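Local atomic coordinates of CRISPR protein (Archaeoglobus fulgidus, PDB entry 4MJK), a protein that probably serves as a Cas5-type subunit of a CASCADE complex, the assembly that carries CRISPR RNA and recognises foreign nucleic acid in type I CRISPR immunity. Residues 201-206 with 221-226; 180-185 with 227-232; 7-12 with 158-163. All coordinates share one frame; numbering follows the deposited sequence.

Interaction 1. Residues 201-206 with 221-226; sequences YLNPFE and SGKKAV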
loop_
_atom_site.group_PDB
_atom_site.type_symbol
_atom_site.label_atom_id
_atom_site.label_comp_id
_atom_site.label_asym_id
_atom_site.label_seq_id
_atom_site.Cartn_x
_atom_site.Cartn_y
_atom_site.Cartn_z
ATOM N N TYR A 201 -20.140 -10.097 -0.068
ATOM C CA TYR A 201 -20.181 -8.794 0.609
ATOM C C TYR A 201 -21.448 -8.658 1.445
ATOM O O TYR A 201 -22.408 -9.395 1.238
ATOM C CB TYR A 201 -20.227 -7.661 -0.425
ATOM C CG TYR A 201 -19.066 -7.604 -1.404
ATOM C CD1 TYR A 201 -19.270 -7.796 -2.767
ATOM C CD2 TYR A 201 -17.773 -7.349 -0.966
ATOM C CE1 TYR A 201 -18.216 -7.742 -3.664
ATOM C CE2 TYR A 201 -16.709 -7.296 -1.852
ATOM C CZ TYR A 201 -16.936 -7.489 -3.206
ATOM O OH TYR A 201 -15.883 -7.441 -4.105
ATOM N N LEU A 202 -21.467 -7.689 2.359
ATOM C CA LEU A 202 -22.728 -7.204 2.913
ATOM C C LEU A 202 -23.629 -6.651 1.795
ATOM O O LEU A 202 -23.174 -5.942 0.882
ATOM C CB LEU A 202 -22.489 -6.151 4.005
ATOM C CG LEU A 202 -21.700 -6.611 5.242
ATOM C CD1 LEU A 202 -21.439 -5.459 6.212
ATOM C CD2 LEU A 202 -22.413 -7.769 5.955
ATOM N N ASN A 203 -24.911 -6.995 1.858
ATOM C CA ASN A 203 -25.864 -6.601 0.829
ATOM C C ASN A 203 -26.107 -5.090 0.863
ATOM O O ASN A 203 -26.501 -4.546 1.892
ATOM C CB ASN A 203 -27.168 -7.397 1.028
ATOM C CG ASN A 203 -28.203 -7.128 -0.044
ATOM O OD1 ASN A 203 -27.949 -6.432 -1.019
ATOM N ND2 ASN A 203 -29.388 -7.697 0.135
ATOM N N PRO A 204 -25.846 -4.391 -0.257
ATOM C CA PRO A 204 -26.028 -2.936 -0.192
ATOM C C PRO A 204 -27.470 -2.518 -0.478
ATOM O O PRO A 204 -27.807 -1.350 -0.327
ATOM C CB PRO A 204 -25.115 -2.431 -1.309
ATOM C CG PRO A 204 -25.175 -3.530 -2.343
ATOM C CD PRO A 204 -25.274 -4.824 -1.547
ATOM N N PHE A 205 -28.298 -3.458 -0.912
ATOM C CA PHE A 205 -29.665 -3.141 -1.307
ATOM C C PHE A 205 -30.579 -3.200 -0.100
ATOM O O PHE A 205 -30.613 -4.199 0.618
ATOM C CB PHE A 205 -30.147 -4.095 -2.393
ATOM C CG PHE A 205 -29.313 -4.055 -3.628
ATOM C CD1 PHE A 205 -29.249 -2.902 -4.396
ATOM C CD2 PHE A 205 -28.577 -5.153 -4.016
ATOM C CE1 PHE A 205 -28.466 -2.846 -5.530
ATOM C CE2 PHE A 205 -27.784 -5.100 -5.150
ATOM C CZ PHE A 205 -27.736 -3.945 -5.906
ATOM N N GLU A 206 -31.291 -2.110 0.142
ATOM C CA GLU A 206 -32.261 -2.064 1.226
ATOM C C GLU A 206 -33.664 -2.002 0.645
ATOM O O GLU A 206 -33.865 -1.512 -0.468
ATOM C CB GLU A 206 -32.009 -0.851 2.129
ATOM C CG GLU A 206 -30.595 -0.779 2.701
ATOM C CD GLU A 206 -30.567 -0.715 4.225
ATOM O OE1 GLU A 206 -31.596 -1.043 4.856
ATOM O OE2 GLU A 206 -29.511 -0.337 4.791
ATOM N N SER A 221 -33.957 -9.756 -2.271
ATOM C CA SER A 221 -34.765 -9.388 -1.107
ATOM C C SER A 221 -34.091 -8.384 -0.195
ATOM O O SER A 221 -33.703 -7.289 -0.612
ATOM C CB SER A 221 -35.117 -10.636 -0.286
ATOM O OG SER A 221 -36.377 -11.175 -0.657
ATOM N N GLY A 222 -33.986 -8.785 1.064
ATOM C CA GLY A 222 -33.228 -8.071 2.066
ATOM C C GLY A 222 -32.454 -9.123 2.829
ATOM O O GLY A 222 -32.586 -9.249 4.045
ATOM N N LYS A 223 -31.671 -9.916 2.102
ATOM C CA LYS A 223 -30.755 -10.856 2.732
ATOM C C LYS A 223 -29.554 -10.060 3.218
ATOM O O LYS A 223 -29.370 -8.912 2.811
ATOM C CB LYS A 223 -30.338 -11.953 1.756
ATOM C CG LYS A 223 -29.877 -11.442 0.411
ATOM C CD LYS A 223 -30.215 -12.443 -0.688
ATOM C CE LYS A 223 -29.051 -12.627 -1.658
ATOM N NZ LYS A 223 -27.989 -13.519 -1.105
ATOM N N LYS A 224 -28.762 -10.643 4.113
ATOM C CA LYS A 224 -27.678 -9.893 4.744
ATOM C C LYS A 224 -26.421 -9.834 3.880
ATOM O O LYS A 224 -25.714 -8.836 3.885
ATOM C CB LYS A 224 -27.343 -10.454 6.132
ATOM C CG LYS A 224 -28.554 -10.672 7.043
ATOM C CD LYS A 224 -29.714 -9.739 6.706
ATOM C CE LYS A 224 -29.379 -8.269 6.951
ATOM N NZ LYS A 224 -30.403 -7.380 6.314
ATOM N N ALA A 225 -26.150 -10.913 3.157
ATOM C CA ALA A 225 -24.968 -11.011 2.300
ATOM C C ALA A 225 -25.342 -11.266 0.838
ATOM O O ALA A 225 -26.374 -11.863 0.556
ATOM C CB ALA A 225 -24.067 -12.113 2.790
ATOM N N VAL A 226 -24.476 -10.851 -0.088
ATOM C CA VAL A 226 -24.717 -11.061 -1.509
ATOM C C VAL A 226 -23.438 -11.579 -2.184
ATOM O O VAL A 226 -22.337 -11.127 -1.876
ATOM C CB VAL A 226 -25.179 -9.748 -2.201
ATOM C CG1 VAL A 226 -24.145 -8.643 -2.008
ATOM C CG2 VAL A 226 -25.420 -9.972 -3.674
#
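Asn203 meets Lys223 and Lys224 where the antiparallel pairing of strands 196-202 and 225-231 gives way to loop. Backbone bonds hold the paired end. Tyr201 and Val226 are a hydrogen-bonded pair, with Tyr201 N 3.0 Å from Val226 O and Val226 N 2.9 Å from Tyr201 O. Past the non-hydrogen-bonded pair Leu202-Ala225, Asn203 N reaches Lys224 O at 2.9 Å, from above the carbonyl plane.

Side-chain bonds add to these. Asn203 holds CG opposite its backbone N (chi1 -176°), which carries the amide to Lys223: ND2 bonds to Lys223 O at 2.9 Å, the acceptor 7° out of the amide plane. OD1 of the same amide accepts from Phe205 N at 3.0 Å, so both ends are used and the flip of the group is fixed. Within its own segment Lys223, bent at three torsions, curls NZ back to 2.8 Å from Ala225 O.

Apolar packing is slight: Pro204 CD and Val226 CG1 meet at 4.0 Å, the side chains crossing near a right angle, while helix 33-46 and strand 66-73 also pack on Pro204. The bond from Phe205 N to Asn203 OD1 defines an Asx turn, here ending an antiparallel strand pair of the Cas5 fold.

Interaction 2. Residues 180-185 with 227-232; sequences FPAEDG and LYRIPI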
loop_
_atom_site.group_PDB
_atom_site.type_symbol
_atom_site.label_atom_id
_atom_site.label_comp_id
_atom_site.label_asym_id
_atom_site.label_seq_id
_atom_site.Cartn_x
_atom_site.Cartn_y
_atom_site.Cartn_z
ATOM N N PHE A 180 -20.962 -7.815 -10.789
ATOM C CA PHE A 180 -22.404 -7.937 -10.693
ATOM C C PHE A 180 -22.814 -8.952 -9.643
ATOM O O PHE A 180 -22.088 -9.900 -9.370
ATOM C CB PHE A 180 -22.994 -8.331 -12.045
ATOM C CG PHE A 180 -22.399 -9.589 -12.629
ATOM C CD1 PHE A 180 -21.257 -9.527 -13.429
ATOM C CD2 PHE A 180 -22.988 -10.832 -12.390
ATOM C CE1 PHE A 180 -20.715 -10.667 -13.979
ATOM C CE2 PHE A 180 -22.450 -11.988 -12.945
ATOM C CZ PHE A 180 -21.310 -11.904 -13.731
ATOM N N PRO A 181 -24.004 -8.768 -9.065
ATOM C CA PRO A 181 -24.476 -9.756 -8.094
ATOM C C PRO A 181 -24.818 -11.065 -8.807
ATOM O O PRO A 181 -25.431 -11.071 -9.876
ATOM C CB PRO A 181 -25.720 -9.095 -7.490
ATOM C CG PRO A 181 -26.197 -8.147 -8.538
ATOM C CD PRO A 181 -24.990 -7.701 -9.329
ATOM N N ALA A 182 -24.401 -12.174 -8.221
ATOM C CA ALA A 182 -24.589 -13.476 -8.846
ATOM C C ALA A 182 -25.640 -14.267 -8.077
ATOM O O ALA A 182 -25.315 -15.193 -7.348
ATOM C CB ALA A 182 -23.259 -14.243 -8.876
ATOM N N GLU A 183 -26.899 -13.893 -8.218
ATOM C CA GLU A 183 -27.972 -14.598 -7.519
ATOM C C GLU A 183 -28.942 -15.151 -8.557
ATOM O O GLU A 183 -28.801 -14.884 -9.746
ATOM C CB GLU A 183 -28.688 -13.661 -6.541
ATOM C CG GLU A 183 -27.768 -13.018 -5.494
ATOM C CD GLU A 183 -27.238 -14.010 -4.454
ATOM O OE1 GLU A 183 -27.691 -15.183 -4.433
ATOM O OE2 GLU A 183 -26.359 -13.614 -3.650
ATOM N N ASP A 184 -29.928 -15.923 -8.122
ATOM C CA ASP A 184 -30.840 -16.541 -9.081
ATOM C C ASP A 184 -31.525 -15.463 -9.903
ATOM O O ASP A 184 -32.045 -14.487 -9.357
ATOM C CB ASP A 184 -31.870 -17.430 -8.380
ATOM C CG ASP A 184 -32.281 -18.620 -9.230
ATOM O OD1 ASP A 184 -32.621 -18.425 -10.414
ATOM O OD2 ASP A 184 -32.244 -19.759 -8.718
ATOM N N GLY A 185 -31.506 -15.637 -11.222
ATOM C CA GLY A 185 -32.021 -14.625 -12.129
ATOM C C GLY A 185 -30.890 -14.011 -12.928
ATOM O O GLY A 185 -31.102 -13.382 -13.972
ATOM N N LEU A 227 -23.594 -12.534 -3.086
ATOM C CA LEU A 227 -22.483 -13.065 -3.858
ATOM C C LEU A 227 -22.304 -12.234 -5.128
ATOM O O LEU A 227 -23.276 -12.014 -5.844
ATOM C CB LEU A 227 -22.776 -14.518 -4.228
ATOM C CG LEU A 227 -21.737 -15.183 -5.138
ATOM C CD1 LEU A 227 -20.399 -15.315 -4.437
ATOM C CD2 LEU A 227 -22.239 -16.540 -5.631
ATOM N N TYR A 228 -21.079 -11.759 -5.389
ATOM C CA TYR A 228 -20.779 -10.999 -6.608
ATOM C C TYR A 228 -19.756 -11.730 -7.450
ATOM O O TYR A 228 -18.875 -12.406 -6.909
ATOM C CB TYR A 228 -20.155 -9.634 -6.264
ATOM C CG TYR A 228 -21.101 -8.458 -6.283
ATOM C CD1 TYR A 228 -22.134 -8.366 -5.379
ATOM C CD2 TYR A 228 -20.945 -7.429 -7.216
ATOM C CE1 TYR A 228 -23.002 -7.283 -5.382
ATOM C CE2 TYR A 228 -21.798 -6.334 -7.224
ATOM C CZ TYR A 228 -22.829 -6.270 -6.304
ATOM O OH TYR A 228 -23.698 -5.188 -6.310
ATOM N N ARG A 229 -19.843 -11.561 -8.766
ATOM C CA ARG A 229 -18.732 -11.891 -9.643
ATOM C C ARG A 229 -17.980 -10.578 -9.849
ATOM O O ARG A 229 -18.604 -9.532 -9.976
ATOM C CB ARG A 229 -19.211 -12.456 -10.982
ATOM C CG ARG A 229 -19.990 -13.756 -10.858
ATOM C CD ARG A 229 -19.187 -14.881 -10.188
ATOM N NE ARG A 229 -17.963 -15.275 -10.896
ATOM C CZ ARG A 229 -17.886 -16.278 -11.773
ATOM N NH1 ARG A 229 -18.967 -16.988 -12.083
ATOM N NH2 ARG A 229 -16.728 -16.578 -12.345
ATOM N N ILE A 230 -16.651 -10.634 -9.826
ATOM C CA ILE A 230 -15.829 -9.425 -9.891
ATOM C C ILE A 230 -14.734 -9.622 -10.921
ATOM O O ILE A 230 -14.118 -10.696 -10.986
ATOM C CB ILE A 230 -15.174 -9.088 -8.511
ATOM C CG1 ILE A 230 -14.461 -10.318 -7.939
ATOM C CG2 ILE A 230 -16.242 -8.606 -7.516
ATOM C CD1 ILE A 230 -13.621 -10.059 -6.689
ATOM N N PRO A 231 -14.477 -8.592 -11.735
ATOM C CA PRO A 231 -13.428 -8.749 -12.745
ATOM C C PRO A 231 -12.039 -8.476 -12.158
ATOM O O PRO A 231 -11.878 -7.591 -11.302
ATOM C CB PRO A 231 -13.785 -7.682 -13.774
ATOM C CG PRO A 231 -14.391 -6.566 -12.943
ATOM C CD PRO A 231 -15.142 -7.277 -11.817
ATOM N N ILE A 232 -11.057 -9.242 -12.625
ATOM C CA ILE A 232 -9.672 -9.104 -12.208
ATOM C C ILE A 232 -8.835 -8.955 -13.478
ATOM O O ILE A 232 -8.708 -9.878 -14.284
ATOM C CB ILE A 232 -9.176 -10.330 -11.420
ATOM C CG1 ILE A 232 -10.093 -10.635 -10.216
ATOM C CG2 ILE A 232 -7.699 -10.151 -11.033
ATOM C CD1 ILE A 232 -9.854 -9.792 -9.027
#
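Phe180 and Pro181 form a short edge strand of a three-stranded antiparallel sheet, pairing with Arg229 and Tyr228 of the central strand 225-231. Phe180 and Arg229 are the hydrogen-bonded pair: Phe180 N lies 3.0 Å from Arg229 O, in the carbonyl plane, and Arg229 N returns a bond to Phe180 O. Further along, Ala182 N meets Leu227 O at a short 2.6 Å, with an almost straight N-H...O angle of 177°. The pairing then passes to a side chain, for Leu227 N donates to Glu183 OE2 at 3.0 Å. With CG of Glu183 anti to the carbonyl carbon (chi1 -57°) and a bend at chi2 (-70°), the carboxylate turns back to the strand, and OE2 also forms a salt bridge with Lys223, so one oxygen serves two donors.

The side chains pack on two separate sides. On one, Arg229 CB sits over a face of the Phe180 ring, 3.8 Å from its centroid, a CH-pi contact; the two side chains extend alongside each other in the same direction. On the other, the Tyr228 ring lies flat against the backbone of the edge strand: Pro181 N is 3.7 Å above the centre of the ring, and Pro181 CD adds a CH-pi contact over the same face. The Tyr228 OH hydrogen-bonds to Ile69 O. A serine in place of Tyr228 would probably leave Pro181 without its flat cover and Ile69 O without its hydroxyl partner.

Around the contact, the Arg229 guanidinium bonds to the carbonyls of Trp196 and Glu197 and makes a cation-pi contact with Phe198. The Phe180 ring is packed against strands 186-193 and 241-246, while strand 196-202 flanks the central strand as its second neighbour.

Interaction 3. Residues 7-12 with 158-163; sequences DVEFVW and AVVDVK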
loop_
_atom_site.group_PDB
_atom_site.type_symbol
_atom_site.label_atom_id
_atom_site.label_comp_id
_atom_site.label_asym_id
_atom_site.label_seq_id
_atom_site.Cartn_x
_atom_site.Cartn_y
_atom_site.Cartn_z
ATOM N N ASP A 7 -14.795 7.746 -11.148
ATOM C CA ASP A 7 -13.432 7.238 -11.268
ATOM C C ASP A 7 -12.625 7.630 -10.029
ATOM O O ASP A 7 -12.512 8.815 -9.675
ATOM C CB ASP A 7 -12.744 7.786 -12.526
ATOM C CG ASP A 7 -13.246 7.130 -13.813
ATOM O OD1 ASP A 7 -14.149 6.263 -13.746
ATOM O OD2 ASP A 7 -12.739 7.489 -14.898
ATOM N N VAL A 8 -12.047 6.633 -9.376
ATOM C CA VAL A 8 -11.380 6.864 -8.108
ATOM C C VAL A 8 -9.933 6.389 -8.187
ATOM O O VAL A 8 -9.657 5.250 -8.560
ATOM C CB VAL A 8 -12.099 6.136 -6.955
ATOM C CG1 VAL A 8 -11.389 6.420 -5.630
ATOM C CG2 VAL A 8 -13.551 6.578 -6.864
ATOM N N GLU A 9 -9.012 7.288 -7.867
ATOM C CA GLU A 9 -7.597 6.974 -7.825
ATOM C C GLU A 9 -7.183 6.683 -6.384
ATOM O O GLU A 9 -7.490 7.458 -5.486
ATOM C CB GLU A 9 -6.826 8.174 -8.381
ATOM C CG GLU A 9 -5.329 8.073 -8.340
ATOM C CD GLU A 9 -4.684 9.349 -8.879
ATOM O OE1 GLU A 9 -4.027 10.060 -8.091
ATOM O OE2 GLU A 9 -4.864 9.642 -10.083
ATOM N N PHE A 10 -6.498 5.568 -6.161
ATOM C CA PHE A 10 -6.087 5.169 -4.810
ATOM C C PHE A 10 -4.612 5.489 -4.651
ATOM O O PHE A 10 -3.850 5.355 -5.604
ATOM C CB PHE A 10 -6.310 3.650 -4.575
ATOM C CG PHE A 10 -7.763 3.262 -4.396
ATOM C CD1 PHE A 10 -8.649 3.326 -5.462
ATOM C CD2 PHE A 10 -8.244 2.853 -3.154
ATOM C CE1 PHE A 10 -9.979 2.982 -5.296
ATOM C CE2 PHE A 10 -9.576 2.518 -2.978
ATOM C CZ PHE A 10 -10.449 2.579 -4.057
ATOM N N VAL A 11 -4.212 5.915 -3.462
ATOM C CA VAL A 11 -2.794 6.066 -3.148
ATOM C C VAL A 11 -2.083 4.711 -3.184
ATOM O O VAL A 11 -1.026 4.591 -3.810
ATOM C CB VAL A 11 -2.590 6.754 -1.767
ATOM C CG1 VAL A 11 -1.096 6.810 -1.367
ATOM C CG2 VAL A 11 -3.202 8.164 -1.783
ATOM N N TRP A 12 -2.650 3.691 -2.523
ATOM C CA TRP A 12 -1.958 2.386 -2.395
ATOM C C TRP A 12 -2.869 1.159 -2.388
ATOM O O TRP A 12 -2.412 0.051 -2.664
ATOM C CB TRP A 12 -1.132 2.343 -1.095
ATOM C CG TRP A 12 -1.994 2.449 0.135
ATOM C CD1 TRP A 12 -2.373 3.598 0.782
ATOM C CD2 TRP A 12 -2.629 1.371 0.835
ATOM N NE1 TRP A 12 -3.181 3.290 1.853
ATOM C CE2 TRP A 12 -3.354 1.932 1.904
ATOM C CE3 TRP A 12 -2.637 -0.019 0.673
ATOM C CZ2 TRP A 12 -4.099 1.149 2.801
ATOM C CZ3 TRP A 12 -3.374 -0.792 1.566
ATOM C CH2 TRP A 12 -4.093 -0.203 2.613
ATOM N N ALA A 158 -8.451 9.908 -4.251
ATOM C CA ALA A 158 -8.942 11.122 -4.905
ATOM C C ALA A 158 -9.906 10.749 -6.037
ATOM O O ALA A 158 -9.581 9.944 -6.909
ATOM C CB ALA A 158 -7.778 11.957 -5.464
ATOM N N VAL A 159 -11.088 11.345 -6.032
ATOM C CA VAL A 159 -12.001 11.185 -7.154
ATOM C C VAL A 159 -11.486 12.024 -8.321
ATOM O O VAL A 159 -11.262 13.231 -8.165
ATOM C CB VAL A 159 -13.430 11.632 -6.787
ATOM C CG1 VAL A 159 -14.351 11.514 -8.003
ATOM C CG2 VAL A 159 -13.970 10.800 -5.602
ATOM N N VAL A 160 -11.303 11.402 -9.483
ATOM C CA VAL A 160 -10.730 12.105 -10.629
ATOM C C VAL A 160 -11.723 12.348 -11.757
ATOM O O VAL A 160 -11.423 13.066 -12.694
ATOM C CB VAL A 160 -9.450 11.416 -11.193
ATOM C CG1 VAL A 160 -8.323 11.410 -10.140
ATOM C CG2 VAL A 160 -9.756 10.004 -11.710
ATOM N N ASP A 161 -12.902 11.744 -11.678
ATOM C CA ASP A 161 -13.976 12.095 -12.610
ATOM C C ASP A 161 -15.291 11.582 -12.072
ATOM O O ASP A 161 -15.342 10.521 -11.428
ATOM C CB ASP A 161 -13.722 11.540 -14.016
ATOM C CG ASP A 161 -14.429 12.346 -15.118
ATOM O OD1 ASP A 161 -15.079 13.378 -14.833
ATOM O OD2 ASP A 161 -14.302 11.954 -16.294
ATOM N N VAL A 162 -16.337 12.372 -12.301
ATOM C CA VAL A 162 -17.695 12.004 -11.972
ATOM C C VAL A 162 -18.552 12.373 -13.169
ATOM O O VAL A 162 -18.410 13.463 -13.730
ATOM C CB VAL A 162 -18.239 12.778 -10.753
ATOM C CG1 VAL A 162 -19.664 12.322 -10.430
ATOM C CG2 VAL A 162 -17.318 12.628 -9.524
ATOM N N LYS A 163 -19.439 11.470 -13.565
ATOM C CA LYS A 163 -20.372 11.760 -14.645
ATOM C C LYS A 163 -21.758 11.262 -14.266
ATOM O O LYS A 163 -21.939 10.086 -13.911
ATOM C CB LYS A 163 -19.880 11.117 -15.943
ATOM C CG LYS A 163 -20.635 11.514 -17.199
ATOM C CD LYS A 163 -20.078 10.761 -18.412
ATOM C CE LYS A 163 -20.953 10.956 -19.656
ATOM N NZ LYS A 163 -21.055 12.386 -20.077
#
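Asp7, Val8 and Glu9 pair with 158-161 in an antiparallel sheet whose strands run in the order 66-73, 127-134, 2-10, 157-170, an order consistent with the ferredoxin-like (RRM-type) core of RAMP-class Cas proteins; 250-255 and 258-263 extend the sheet beyond 157-170. The axes of strands 7-10 and 158-163 approach to 4.6 Å, with their directions 150° apart, antiparallel with a marked twist.

The close-knit part is the backbone. Glu9 and Ala158 exchange two hydrogen bonds, Glu9 N to Ala158 O and Ala158 N to Glu9 O, each 2.9 Å. At the other end Asp7 N is 2.8 Å from Asp161 O, while Asp7 O accepts from Val160 N. Val160 and Asp161 thus both face Asp7, a classic beta bulge that shifts the register by one residue; the backbone angles of Val160 (phi -111°, psi -10°) mark the extra residue. On the face bearing Val8 and Val159, Val8 also packs on Trp130 of strand 127-134, but across the strands the two valines barely meet, CG2 to CG2 at 4.4 Å.

The looser, solvent-facing side carries Asp7, Glu9 and Asp161. The like-charged carboxylates of Asp7 and Asp161 stand apart, and Asp7 directs OD1 to Arg129 in a salt bridge, which is likely to ease their repulsion. Beyond the pairing, Trp12 meets Trp12 of the second subunit, their rings nearly parallel.

Val160 spans this side with two methyls. CG1 stands anti to the carbonyl carbon and CG2 between it and the backbone N, which sends one methyl to each partner: CG2 lies 3.8 Å from Asp7 CB, while CG1 comes within 3.9 Å of Glu9 OE2, the extended glutamate crossing it at about a right angle.

From the N terminus, interaction 3 is the first to open: strand 2-10 waits some 145 residues for strand 157-170, and their pairing closes a probable ferredoxin-like core. Only afterwards does 180-185 start interaction 2, whose loop returns at 227-232. Within that loop interaction 1 joins 201-206 to 221-226 across a short connection, partly unmodelled, so the two are nested while interaction 3 precedes both. Interactions 1 and 2 share strand 225-231, the middle of the smaller sheet, and touch directly, Tyr201 CE1 3.8 Å from Tyr228 CB. Interaction 3 lies on the other side of the chain's centre from both, its own centre about 25 Å from that of interaction 1 and about 23 Å from that of interaction 2.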